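Local coordinates for protein ribonucleoside-diphosphate reductase subunit beta (Bacillus halodurans C-125, PDB 2RCC) that probably supplies the iron-binding small subunit of a class I ribonucleotide reductase, the enzyme that makes deoxyribonucleotides from ribonucleotides, at residues A[281-286]-A[307-312]; A[197-202]-A[274-279]; A[20-25]-A[101-106]. One frame throughout, in Å; residues are numbered along the deposited sequence. Where two conformers were deposited one is given.

Contacts 1 and 2 are neighbours, their centres about 11 Å apart, and both draw on helix 278-295; contact 3 lies on the opposite side of the chain's centre, about 38 Å from contact 1 and 43 Å from contact 2, centre to centre. Contacts 1 and 2 are partly buried, with exposed residues at their margins, whereas contact 3 is a buried contact between two loops. Their chemistry differs accordingly. Contact 1 is packing of selenomethionine, proline and tyrosine; contact 2 turns on a buried asparagine amide flanked by exposed residues; contact 3 is knit by backbone groups and a threonine hydroxyl. Trp-312 of contact 1 packs on Arg-202 and Asn-199 of contact 2, joining them.

Contact 1: residues A[281-286]-A[307-312]; sequences METYIS and HNPMKW
Two selenomethionines, Met-281 and Met-310, meet selenium to selenium, with Met-281 SE 4.0 Å from Met-310 SE. The Met-281 chain sets off away from the loop, but bends at chi2 (66°) and again at chi3 (90°) bring its end back. A second apolar patch is made by Thr-283, whose CB and CG2 both rest against the ring of Pro-309; Thr-283 CB to Pro-309 CG is 3.5 Å. The hydroxyl of Thr-283 is engaged elsewhere, with the backbone O of Glu-279 one turn back.

Tyr-284 serves two partners. The methyl CE of Met-310 sits over one face of its ring, 4.1 Å from Tyr-284 CD2, and the selenium, 5.2 Å from the ring centroid, makes an oblique Met-aromatic contact. The amide of Asn-308, its plane turned 24° from that of the ring, meets it obliquely, with OD1 3.3 Å from Tyr-284 CD1. Asn-308 OD1 also accepts from Met-310 N at 3.1 Å, the donor standing above the carbonyl plane, in an Asx turn that shapes the loop.

The loop 307-312 thus folds back against the early turns of helix 278-295, while Met-281 also packs on Ala-195 of helix 191-202 and Phe-265 of helix 244-268.

Contact 2: residues A[197-202]-A[274-279]; sequences FYNLAR and PGINPE
The last turns of helix 191-202 face the loop that leads into helix 278-295, the backbones coming closest where Asn-199 CA lies 6.8 Å from Gly-275 CA. Gly-275 has phi 91° and psi -12°, angles at which a side chain would collide with the carbonyl oxygen of Pro-274; a CB there would also run into the Asn-199 amide.

Asn-199 does most of the work. With CG anti to the backbone N, chi1 180° carries the amide across to the loop, and Asn-199 ND2 donates to Pro-274 O at 3.0 Å. The bond is fairly straight, lying in the carbonyl plane and close to the amide's own plane. At the other end of the amide, Asn-199 OD1 takes two bonds from Arg-202, at 2.9 Å from NE and 3.1 Å from NH2, a side-on grip by the guanidinium edge on a single oxygen. With both ends of the amide bonded, its rotation is fixed. Arg-202 NH2 also comes within 3.6 Å of Gly-275 O, and the arginine makes a cation-pi contact with Trp-312. The Ile-276 side chain runs past Asn-199 antiparallel to it, its CD1 lying against CB and CG in the conformer given, one of two, so this packing is less certain.

Asn-277 OD1 bonds Asp-280 N as the N-cap that starts helix 278-295. The contact ties helix 191-202 to the loop before that helix, within the helical fold of the reductase small chain, a member of the ferritin clan.

Contact 3: residues A[20-25]-A[101-106]; sequences TGILNG and EYLTDS
Thr-104 meets the turn of 20-25 through a hydroxyl set by chi1 49°, which places OG1 between the backbone N and the carbonyl carbon and aims it at Gly-21 and Gly-25. Thr-104 OG1 donates to Gly-21 O at 2.9 Å and accepts from Gly-25 N at 2.9 Å, so one oxygen bridges the two ends of the turn. The backbone beside it adds a third bond, Thr-104 N to Ile-22 O at 2.8 Å, nearly straight at the hydrogen (164°). Both donors of Thr-104 come in from above the carbonyl planes, 42° out of them. Ile-22 O also receives a C-H contact from Leu-103 CA, 3.4 Å away. A valine in place of Thr-104 would probably leave Gly-21 O and Gly-25 N without the hydroxyl that joins them, with the backbone bond left to tie the loops here.

The Ile-22 and Leu-103 side chains run alongside each other in the same sense, with Ile-22 CG2 3.5 Å from Leu-103 CD2. Separately, the methyl Leu-23 CD2 rests 3.6 Å from the carbonyl oxygen Tyr-102 O. Leu-23 and Leu-103 both pack on Phe-175 of helix 172-187, and Ile-22 on Leu-234 of helix 207-237.

A water lies 2.9 Å from Asn-24 N, whose N-H it accepts, and 2.7 Å from Tyr-102 O. Asp-105 is the N-cap of helix 106-133, its OD1 bonding Leu-108 N and Ser-107 OG.

Gly-21 O, Ile-22 O, Gly-25 N and Thr-104 N thus find partners without a regular sheet, one hydroxyl both donating and accepting, and the 20-25 turn is tied to the residues leading into helix 106-133.

Contact 1: residues A[281-286]-A[307-312]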
loop_
_atom_site.group_PDB
_atom_site.type_symbol
_atom_site.label_atom_id
_atom_site.label_comp_id
_atom_site.label_asym_id
_atom_site.label_seq_id
_atom_site.Cartn_x
_atom_site.Cartn_y
_atom_site.Cartn_z
HETATM N N MSE A 281 18.922 16.544 -24.876
HETATM C CA MSE A 281 18.522 15.574 -23.869
HETATM C C MSE A 281 19.446 15.611 -22.650
HETATM O O MSE A 281 18.987 15.510 -21.528
HETATM C CB MSE A 281 18.521 14.136 -24.445
HETATM C CG MSE A 281 17.965 13.081 -23.475
HETATM SE SE MSE A 281 16.105 13.300 -23.080
HETATM C CE MSE A 281 15.418 12.188 -24.523
ATOM N N GLU A 282 20.748 15.707 -22.882
ATOM C CA GLU A 282 21.701 15.750 -21.796
ATOM C C GLU A 282 21.476 17.007 -20.954
ATOM O O GLU A 282 21.483 16.909 -19.730
ATOM C CB GLU A 282 23.136 15.578 -22.327
ATOM C CG GLU A 282 23.315 14.119 -22.798
ATOM C CD GLU A 282 24.687 13.761 -23.285
ATOM O OE1 GLU A 282 25.563 14.623 -23.296
ATOM O OE2 GLU A 282 24.864 12.589 -23.689
ATOM N N THR A 283 21.211 18.144 -21.602
ATOM C CA THR A 283 20.906 19.388 -20.895
ATOM C C THR A 283 19.620 19.223 -20.084
ATOM O O THR A 283 19.548 19.709 -18.973
ATOM C CB THR A 283 20.781 20.572 -21.831
ATOM O OG1 THR A 283 21.948 20.640 -22.649
ATOM C CG2 THR A 283 20.613 21.914 -21.067
ATOM N N TYR A 284 18.629 18.554 -20.649
ATOM C CA TYR A 284 17.367 18.255 -19.952
ATOM C C TYR A 284 17.599 17.389 -18.705
ATOM O O TYR A 284 17.025 17.658 -17.648
ATOM C CB TYR A 284 16.341 17.626 -20.926
ATOM C CG TYR A 284 15.095 17.070 -20.273
ATOM C CD1 TYR A 284 14.177 17.909 -19.643
ATOM C CD2 TYR A 284 14.824 15.699 -20.294
ATOM C CE1 TYR A 284 13.026 17.380 -19.025
ATOM C CE2 TYR A 284 13.699 15.181 -19.705
ATOM C CZ TYR A 284 12.798 16.018 -19.085
ATOM O OH TYR A 284 11.690 15.453 -18.502
ATOM N N ILE A 285 18.459 16.378 -18.807
ATOM C CA ILE A 285 18.817 15.557 -17.625
ATOM C C ILE A 285 19.501 16.435 -16.534
ATOM O O ILE A 285 19.201 16.282 -15.350
ATOM C CB ILE A 285 19.725 14.366 -18.012
ATOM C CG1 ILE A 285 18.958 13.398 -18.928
ATOM C CG2 ILE A 285 20.274 13.611 -16.745
ATOM C CD1 ILE A 285 19.872 12.471 -19.741
ATOM N N SER A 286 20.377 17.356 -16.923
ATOM C CA SER A 286 21.022 18.293 -15.959
ATOM C C SER A 286 19.998 19.190 -15.273
ATOM O O SER A 286 20.054 19.422 -14.045
ATOM C CB SER A 286 22.077 19.179 -16.626
ATOM O OG SER A 286 23.159 18.403 -17.091
ATOM N N HIS A 307 17.551 26.980 -18.058
ATOM C CA HIS A 307 16.355 26.664 -18.862
ATOM C C HIS A 307 16.368 25.235 -19.398
ATOM O O HIS A 307 17.423 24.601 -19.497
ATOM C CB HIS A 307 16.246 27.634 -20.043
ATOM C CG HIS A 307 16.366 29.075 -19.650
ATOM N ND1 HIS A 307 15.331 29.781 -19.073
ATOM C CD2 HIS A 307 17.399 29.945 -19.759
ATOM C CE1 HIS A 307 15.723 31.021 -18.833
ATOM N NE2 HIS A 307 16.973 31.148 -19.242
ATOM N N ASN A 308 15.182 24.739 -19.738
ATOM C CA ASN A 308 15.006 23.403 -20.310
ATOM C C ASN A 308 14.981 23.574 -21.824
ATOM O O ASN A 308 14.024 24.162 -22.342
ATOM C CB ASN A 308 13.698 22.766 -19.829
ATOM C CG ASN A 308 13.403 21.424 -20.502
ATOM O OD1 ASN A 308 14.254 20.810 -21.162
ATOM N ND2 ASN A 308 12.189 20.964 -20.324
ATOM N N PRO A 309 15.993 23.023 -22.543
ATOM C CA PRO A 309 16.023 23.212 -23.990
ATOM C C PRO A 309 15.025 22.380 -24.790
ATOM O O PRO A 309 14.755 22.742 -25.926
ATOM C CB PRO A 309 17.456 22.846 -24.369
ATOM C CG PRO A 309 17.921 21.971 -23.349
ATOM C CD PRO A 309 17.124 22.188 -22.097
HETATM N N MSE A 310 14.501 21.287 -24.242
HETATM C CA MSE A 310 13.455 20.513 -24.938
HETATM C C MSE A 310 12.109 21.123 -24.638
HETATM O O MSE A 310 11.316 20.577 -23.856
HETATM C CB MSE A 310 13.498 19.027 -24.589
HETATM C CG MSE A 310 14.358 18.272 -25.567
HETATM SE SE MSE A 310 14.855 16.637 -24.810
HETATM C CE MSE A 310 13.192 16.008 -24.056
ATOM N N LYS A 311 11.852 22.246 -25.311
ATOM C CA LYS A 311 10.636 23.038 -25.110
ATOM C C LYS A 311 9.354 22.188 -25.183
ATOM O O LYS A 311 8.448 22.381 -24.382
ATOM C CB LYS A 311 10.598 24.248 -26.074
ATOM N N TRP A 312 9.318 21.219 -26.099
ATOM C CA TRP A 312 8.149 20.318 -26.274
ATOM C C TRP A 312 7.764 19.453 -25.074
ATOM O O TRP A 312 6.652 18.958 -25.061
ATOM C CB TRP A 312 8.288 19.427 -27.538
ATOM C CG TRP A 312 9.448 18.486 -27.536
ATOM C CD1 TRP A 312 10.643 18.690 -28.114
ATOM C CD2 TRP A 312 9.520 17.195 -26.911
ATOM N NE1 TRP A 312 11.471 17.625 -27.901
ATOM C CE2 TRP A 312 10.803 16.687 -27.163
ATOM C CE3 TRP A 312 8.623 16.417 -26.178
ATOM C CZ2 TRP A 312 11.214 15.445 -26.700
ATOM C CZ3 TRP A 312 9.033 15.189 -25.733
ATOM C CH2 TRP A 312 10.315 14.715 -25.991
#

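Contact 2: residues A[197-202]-A[274-279]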
loop_
_atom_site.group_PDB
_atom_site.type_symbol
_atom_site.label_atom_id
_atom_site.label_comp_id
_atom_site.label_asym_id
_atom_site.label_seq_id
_atom_site.Cartn_x
_atom_site.Cartn_y
_atom_site.Cartn_z
ATOM N N PHE A 197 9.056 8.208 -25.164
ATOM C CA PHE A 197 7.664 7.933 -25.378
ATOM C C PHE A 197 6.889 9.211 -25.715
ATOM O O PHE A 197 6.064 9.214 -26.639
ATOM C CB PHE A 197 7.064 7.176 -24.187
ATOM C CG PHE A 197 7.681 5.828 -23.979
ATOM C CD1 PHE A 197 7.544 4.843 -24.932
ATOM C CD2 PHE A 197 8.425 5.556 -22.862
ATOM C CE1 PHE A 197 8.120 3.606 -24.754
ATOM C CE2 PHE A 197 8.999 4.315 -22.686
ATOM C CZ PHE A 197 8.845 3.357 -23.636
ATOM N N TYR A 198 7.177 10.300 -24.995
ATOM C CA TYR A 198 6.495 11.573 -25.273
ATOM C C TYR A 198 6.881 12.132 -26.638
ATOM O O TYR A 198 6.046 12.779 -27.287
ATOM C CB TYR A 198 6.785 12.624 -24.189
ATOM C CG TYR A 198 6.401 12.235 -22.772
ATOM C CD1 TYR A 198 5.227 11.535 -22.492
ATOM C CD2 TYR A 198 7.198 12.626 -21.696
ATOM C CE1 TYR A 198 4.887 11.203 -21.177
ATOM C CE2 TYR A 198 6.869 12.307 -20.407
ATOM C CZ TYR A 198 5.716 11.606 -20.157
ATOM O OH TYR A 198 5.420 11.313 -18.867
ATOM N N ASN A 199 8.129 11.889 -27.072
ATOM C CA ASN A 199 8.593 12.339 -28.397
ATOM C C ASN A 199 7.779 11.650 -29.480
ATOM O O ASN A 199 7.526 12.236 -30.525
ATOM C CB ASN A 199 10.102 12.059 -28.580
ATOM C CG ASN A 199 10.645 12.505 -29.952
ATOM O OD1 ASN A 199 10.575 13.672 -30.309
ATOM N ND2 ASN A 199 11.211 11.568 -30.695
ATOM N N LEU A 200 7.390 10.395 -29.269
ATOM C CA LEU A 200 6.525 9.700 -30.252
ATOM C C LEU A 200 5.126 10.297 -30.305
ATOM O O LEU A 200 4.600 10.591 -31.389
ATOM C CB LEU A 200 6.435 8.177 -29.970
ATOM C CG LEU A 200 7.713 7.345 -30.173
ATOM C CD1 LEU A 200 7.524 5.897 -29.761
ATOM C CD2 LEU A 200 8.181 7.402 -31.638
ATOM N N ALA A 201 4.570 10.543 -29.133
ATOM C CA ALA A 201 3.196 10.974 -28.982
ATOM C C ALA A 201 2.969 12.409 -29.400
ATOM O O ALA A 201 1.906 12.700 -29.917
ATOM C CB ALA A 201 2.709 10.727 -27.559
ATOM N N ARG A 202 3.972 13.288 -29.257
ATOM C CA ARG A 202 3.815 14.680 -29.707
ATOM C C ARG A 202 3.680 14.725 -31.227
ATOM O O ARG A 202 3.130 15.681 -31.743
ATOM C CB ARG A 202 4.963 15.563 -29.225
ATOM C CG ARG A 202 6.276 15.334 -29.955
ATOM C CD ARG A 202 7.391 15.908 -29.188
ATOM N NE ARG A 202 8.658 15.825 -29.898
ATOM C CZ ARG A 202 9.064 16.687 -30.816
ATOM N NH1 ARG A 202 8.330 17.746 -31.135
ATOM N NH2 ARG A 202 10.229 16.498 -31.406
ATOM N N PRO A 274 14.711 10.203 -34.607
ATOM C CA PRO A 274 14.247 11.476 -35.100
ATOM C C PRO A 274 13.548 12.300 -34.002
ATOM O O PRO A 274 12.783 11.770 -33.212
ATOM C CB PRO A 274 13.231 11.075 -36.193
ATOM C CG PRO A 274 13.730 9.726 -36.674
ATOM C CD PRO A 274 14.207 9.073 -35.434
ATOM N N GLY A 275 13.855 13.571 -33.924
ATOM C CA GLY A 275 13.229 14.408 -32.923
ATOM C C GLY A 275 13.944 14.524 -31.599
ATOM O O GLY A 275 13.572 15.402 -30.843
ATOM N N ILE A 276 14.956 13.679 -31.334
ATOM C CA ILE A 276 15.714 13.735 -30.089
ATOM C C ILE A 276 17.159 14.123 -30.388
ATOM O O ILE A 276 17.895 13.356 -30.999
ATOM C CB ILE A 276 15.698 12.391 -29.341
ATOM C CG1 ILE A 276 14.269 11.903 -29.074
ATOM C CG2 ILE A 276 16.460 12.511 -28.015
ATOM C CD1 ILE A 276 13.453 12.807 -28.189
ATOM N N ASN A 277 17.551 15.331 -29.989
ATOM C CA ASN A 277 18.932 15.805 -30.146
ATOM C C ASN A 277 19.614 15.372 -28.850
ATOM O O ASN A 277 19.143 15.708 -27.759
ATOM C CB ASN A 277 19.006 17.323 -30.367
ATOM C CG ASN A 277 20.419 17.860 -30.260
ATOM O OD1 ASN A 277 20.863 18.205 -29.180
ATOM N ND2 ASN A 277 21.120 17.970 -31.395
ATOM N N PRO A 278 20.697 14.605 -28.944
ATOM C CA PRO A 278 21.340 14.158 -27.707
ATOM C C PRO A 278 21.887 15.264 -26.798
ATOM O O PRO A 278 21.834 15.101 -25.594
ATOM C CB PRO A 278 22.454 13.233 -28.200
ATOM C CG PRO A 278 22.635 13.524 -29.614
ATOM C CD PRO A 278 21.359 14.068 -30.152
ATOM N N GLU A 279 22.365 16.381 -27.357
ATOM C CA GLU A 279 22.874 17.482 -26.547
ATOM C C GLU A 279 21.715 18.130 -25.729
ATOM O O GLU A 279 21.863 18.451 -24.533
ATOM C CB GLU A 279 23.656 18.493 -27.420
ATOM C CG GLU A 279 24.992 17.943 -28.008
ATOM C CD GLU A 279 24.858 16.892 -29.154
ATOM O OE1 GLU A 279 23.795 16.818 -29.827
ATOM O OE2 GLU A 279 25.835 16.131 -29.378
#

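Contact 3: residues A[20-25]-A[101-106]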
loop_
_atom_site.group_PDB
_atom_site.type_symbol
_atom_site.label_atom_id
_atom_site.label_comp_id
_atom_site.label_asym_id
_atom_site.label_seq_id
_atom_site.Cartn_x
_atom_site.Cartn_y
_atom_site.Cartn_z
ATOM N N THR A 20 5.334 11.944 17.231
ATOM C CA THR A 20 6.271 12.916 17.764
ATOM C C THR A 20 7.586 12.943 16.967
ATOM O O THR A 20 8.503 13.648 17.347
ATOM C CB THR A 20 6.658 12.603 19.202
ATOM O OG1 THR A 20 7.365 11.360 19.242
ATOM C CG2 THR A 20 5.410 12.548 20.107
ATOM N N GLY A 21 7.710 12.207 15.867
ATOM C CA GLY A 21 8.965 12.225 15.126
ATOM C C GLY A 21 8.940 11.191 14.038
ATOM O O GLY A 21 8.347 10.143 14.200
ATOM N N ILE A 22 9.594 11.490 12.934
ATOM C CA ILE A 22 9.640 10.623 11.750
ATOM C C ILE A 22 10.464 9.345 11.977
ATOM O O ILE A 22 10.088 8.292 11.480
ATOM C CB ILE A 22 10.223 11.411 10.498
ATOM C CG1 ILE A 22 9.292 12.529 10.057
ATOM C CG2 ILE A 22 10.435 10.498 9.298
ATOM C CD1 ILE A 22 9.965 13.446 9.009
ATOM N N LEU A 23 11.585 9.451 12.695
ATOM C CA LEU A 23 12.439 8.319 13.027
ATOM C C LEU A 23 12.687 8.333 14.521
ATOM O O LEU A 23 12.882 9.396 15.094
ATOM C CB LEU A 23 13.776 8.403 12.291
ATOM C CG LEU A 23 13.817 8.434 10.779
ATOM C CD1 LEU A 23 15.262 8.726 10.287
ATOM C CD2 LEU A 23 13.261 7.151 10.152
ATOM N N ASN A 24 12.690 7.169 15.158
ATOM C CA ASN A 24 12.838 7.079 16.598
ATOM C C ASN A 24 11.841 7.966 17.385
ATOM O O ASN A 24 12.157 8.426 18.459
ATOM C CB ASN A 24 14.320 7.309 17.015
ATOM C CG ASN A 24 15.189 6.088 16.785
ATOM O OD1 ASN A 24 14.686 4.977 16.571
ATOM N ND2 ASN A 24 16.506 6.273 16.886
ATOM N N GLY A 25 10.612 8.131 16.880
ATOM C CA GLY A 25 9.589 8.885 17.583
ATOM C C GLY A 25 8.650 7.931 18.286
ATOM O O GLY A 25 8.897 6.725 18.351
ATOM N N GLU A 101 9.858 0.488 7.211
ATOM C CA GLU A 101 9.548 -0.121 8.514
ATOM C C GLU A 101 10.057 0.693 9.751
ATOM O O GLU A 101 9.628 0.449 10.856
ATOM C CB GLU A 101 10.079 -1.561 8.550
ATOM C CG GLU A 101 9.377 -2.429 9.554
ATOM C CD GLU A 101 9.771 -3.916 9.464
ATOM O OE1 GLU A 101 10.800 -4.271 8.843
ATOM O OE2 GLU A 101 9.037 -4.727 10.056
ATOM N N TYR A 102 10.949 1.654 9.527
ATOM C CA TYR A 102 11.532 2.531 10.563
ATOM C C TYR A 102 10.837 3.874 10.698
ATOM O O TYR A 102 11.161 4.652 11.590
ATOM C CB TYR A 102 13.033 2.718 10.286
ATOM C CG TYR A 102 13.782 1.435 10.439
ATOM C CD1 TYR A 102 14.335 1.068 11.657
ATOM C CD2 TYR A 102 13.918 0.560 9.372
ATOM C CE1 TYR A 102 15.005 -0.137 11.810
ATOM C CE2 TYR A 102 14.578 -0.642 9.522
ATOM C CZ TYR A 102 15.122 -0.982 10.745
ATOM O OH TYR A 102 15.776 -2.191 10.897
ATOM N N LEU A 103 9.852 4.149 9.838
ATOM C CA LEU A 103 9.089 5.375 9.965
ATOM C C LEU A 103 8.155 5.277 11.159
ATOM O O LEU A 103 7.244 4.446 11.165
ATOM C CB LEU A 103 8.257 5.628 8.743
ATOM C CG LEU A 103 9.002 6.103 7.501
ATOM C CD1 LEU A 103 8.130 5.922 6.266
ATOM C CD2 LEU A 103 9.496 7.535 7.639
ATOM N N THR A 104 8.324 6.153 12.139
ATOM C CA THR A 104 7.490 6.129 13.362
ATOM C C THR A 104 6.381 7.169 13.277
ATOM O O THR A 104 6.173 7.964 14.208
ATOM C CB THR A 104 8.384 6.306 14.616
ATOM O OG1 THR A 104 9.221 7.421 14.378
ATOM C CG2 THR A 104 9.228 5.101 14.860
ATOM N N ASP A 105 5.708 7.174 12.119
ATOM C CA ASP A 105 4.533 8.016 11.841
ATOM C C ASP A 105 3.620 7.130 11.050
ATOM O O ASP A 105 4.004 6.670 9.943
ATOM C CB ASP A 105 4.895 9.285 11.066
ATOM C CG ASP A 105 3.687 10.204 10.774
ATOM O OD1 ASP A 105 2.683 9.737 10.220
ATOM O OD2 ASP A 105 3.795 11.429 10.995
ATOM N N SER A 106 2.414 6.912 11.579
ATOM C CA SER A 106 1.451 6.010 10.956
ATOM C C SER A 106 0.928 6.543 9.639
ATOM O O SER A 106 0.609 5.735 8.743
ATOM C CB SER A 106 0.286 5.688 11.890
ATOM O OG SER A 106 -0.368 6.854 12.318
HETATM O O HOH W 1 12.889 4.737 13.673
#